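Local coordinates for protein-L-isoaspartate(D-aspartate) O-methyltransferase (Sulfolobus tokodaii, PDB 1VBF), which probably methylates L-isoaspartyl residues of damaged proteins, using S-adenosyl-L-methionine as methyl donor, in a pathway of protein repair or degradation, at residues Ile88-Asp93 / Leu112-Asn117. Sequence-based numbering, arbitrary orientation.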
# COMPACT_ATOMS: atom_id res chain seq x y z
N ILE B 88 -4.14 42.03 -4.39
CA ILE B 88 -5.39 42.32 -3.71
C ILE B 88 -5.43 43.81 -3.32
O ILE B 88 -6.42 44.52 -3.53
CB ILE B 88 -5.55 41.44 -2.46
CG1 ILE B 88 -5.50 39.96 -2.87
CG2 ILE B 88 -6.88 41.74 -1.73
CD1 ILE B 88 -5.53 39.01 -1.71
N ALA B 89 -4.33 44.27 -2.75
CA ALA B 89 -4.19 45.66 -2.32
C ALA B 89 -4.50 46.62 -3.48
O ALA B 89 -5.10 47.68 -3.29
CB ALA B 89 -2.78 45.89 -1.82
N GLU B 90 -4.09 46.25 -4.68
CA GLU B 90 -4.36 47.07 -5.86
C GLU B 90 -5.86 47.25 -6.11
O GLU B 90 -6.30 48.31 -6.52
CB GLU B 90 -3.74 46.42 -7.09
CG GLU B 90 -2.23 46.36 -7.09
CD GLU B 90 -1.57 47.66 -7.54
OE1 GLU B 90 -2.22 48.43 -8.29
OE2 GLU B 90 -0.40 47.90 -7.17
N ILE B 91 -6.65 46.23 -5.84
CA ILE B 91 -8.06 46.28 -6.14
C ILE B 91 -8.92 46.78 -5.01
O ILE B 91 -9.83 47.61 -5.18
CB ILE B 91 -8.58 44.85 -6.51
CG1 ILE B 91 -7.77 44.27 -7.66
CG2 ILE B 91 -10.12 44.85 -6.77
CD1 ILE B 91 -7.94 42.79 -7.81
N VAL B 92 -8.63 46.23 -3.85
CA VAL B 92 -9.41 46.47 -2.66
C VAL B 92 -9.09 47.73 -1.82
O VAL B 92 -8.07 48.37 -1.99
CB VAL B 92 -9.33 45.16 -1.81
CG1 VAL B 92 -8.78 45.44 -0.42
CG2 VAL B 92 -10.70 44.50 -1.77
N ASP B 93 -10.01 48.08 -0.91
CA ASP B 93 -9.78 49.23 -0.06
C ASP B 93 -8.66 48.89 0.91
O ASP B 93 -7.56 49.44 0.82
CB ASP B 93 -11.04 49.58 0.73
CG ASP B 93 -10.83 50.77 1.64
OD1 ASP B 93 -11.65 51.03 2.55
OD2 ASP B 93 -9.80 51.45 1.45
N LEU B 112 6.51 45.20 0.47
CA LEU B 112 5.19 45.80 0.28
C LEU B 112 5.08 47.28 0.67
O LEU B 112 3.98 47.83 0.83
CB LEU B 112 4.15 45.00 1.05
CG LEU B 112 3.85 43.62 0.46
CD1 LEU B 112 2.90 42.82 1.35
CD2 LEU B 112 3.23 43.85 -0.90
N SER B 113 6.24 47.93 0.82
CA SER B 113 6.32 49.34 1.21
C SER B 113 5.46 50.25 0.34
O SER B 113 4.75 51.12 0.84
CB SER B 113 7.77 49.79 1.18
OG SER B 113 8.30 49.59 -0.12
N TYR B 114 5.53 50.05 -0.97
CA TYR B 114 4.75 50.84 -1.91
C TYR B 114 3.26 50.88 -1.59
O TYR B 114 2.50 51.65 -2.19
CB TYR B 114 4.94 50.26 -3.31
CG TYR B 114 3.91 50.71 -4.32
CD1 TYR B 114 3.92 52.01 -4.84
CD2 TYR B 114 2.93 49.83 -4.79
CE1 TYR B 114 2.98 52.41 -5.81
CE2 TYR B 114 1.98 50.22 -5.75
CZ TYR B 114 2.02 51.50 -6.26
OH TYR B 114 1.09 51.88 -7.21
N TYR B 115 2.81 50.06 -0.66
CA TYR B 115 1.38 50.05 -0.37
C TYR B 115 1.06 50.69 0.97
O TYR B 115 1.84 50.59 1.91
CB TYR B 115 0.86 48.60 -0.42
CG TYR B 115 0.89 47.97 -1.80
CD1 TYR B 115 -0.16 48.18 -2.71
CD2 TYR B 115 2.01 47.24 -2.24
CE1 TYR B 115 -0.09 47.68 -4.02
CE2 TYR B 115 2.09 46.75 -3.54
CZ TYR B 115 1.04 46.97 -4.43
OH TYR B 115 1.10 46.54 -5.74
N ASN B 116 -0.08 51.34 1.05
CA ASN B 116 -0.48 51.98 2.29
C ASN B 116 -1.81 51.42 2.78
O ASN B 116 -2.45 52.00 3.66
CB ASN B 116 -0.58 53.49 2.07
CG ASN B 116 -1.96 53.94 1.55
OD1 ASN B 116 -2.57 53.30 0.69
ND2 ASN B 116 -2.43 55.08 2.07
N ASN B 117 -2.23 50.30 2.20
CA ASN B 117 -3.50 49.70 2.59
C ASN B 117 -3.40 48.22 2.95
O ASN B 117 -4.39 47.48 2.84
CB ASN B 117 -4.56 49.91 1.49
CG ASN B 117 -4.26 49.12 0.22
OD1 ASN B 117 -3.11 48.81 -0.08
ND2 ASN B 117 -5.31 48.81 -0.53
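Ala89, on the last turn of helix 83-91, and Asn117 have the nearest CA atoms of the two segments, 6.4 Å apart. A type I beta turn runs from Leu112 to Tyr115. The side-chain amide of Asn117 bridges the helix end and the residues after it. Its ND2 gives a nearly straight hydrogen bond (167°) to Ala89 O, 3.0 Å away, on a lone pair and in the carbonyl plane. A second bond runs from Asn117 ND2 to Asp93 O at 2.7 Å, where the donor stands above the carbonyl plane. Both acceptors lie close to the amide plane, and the two bonds fix the rotation of the group. CG sits between backbone N and carbonyl carbon (chi1 68°), which carries ND2 to the helix end. With an alanine in place of Asn117, Ala89 O and Asp93 O would probably lose their shared donor, and the loop would be less firmly tied to the helix end. Tyr115 lies against Ala89 too: its CD1 is 3.6 Å from Ala89 CB. Tyr115 OH donates to Glu90 OE2, with carboxylate and ring planes perpendicular. OE2 also lies at the edge of the Tyr114 ring, while Lys22 NZ forms a salt bridge with Glu90 OE1. The contact joins a helix end to the loop entering strand 118-122, outermost in the sheet within this chain and parallel to strand 94-99, in the Rossmann-like fold of S-adenosylmethionine-dependent methyltransferases.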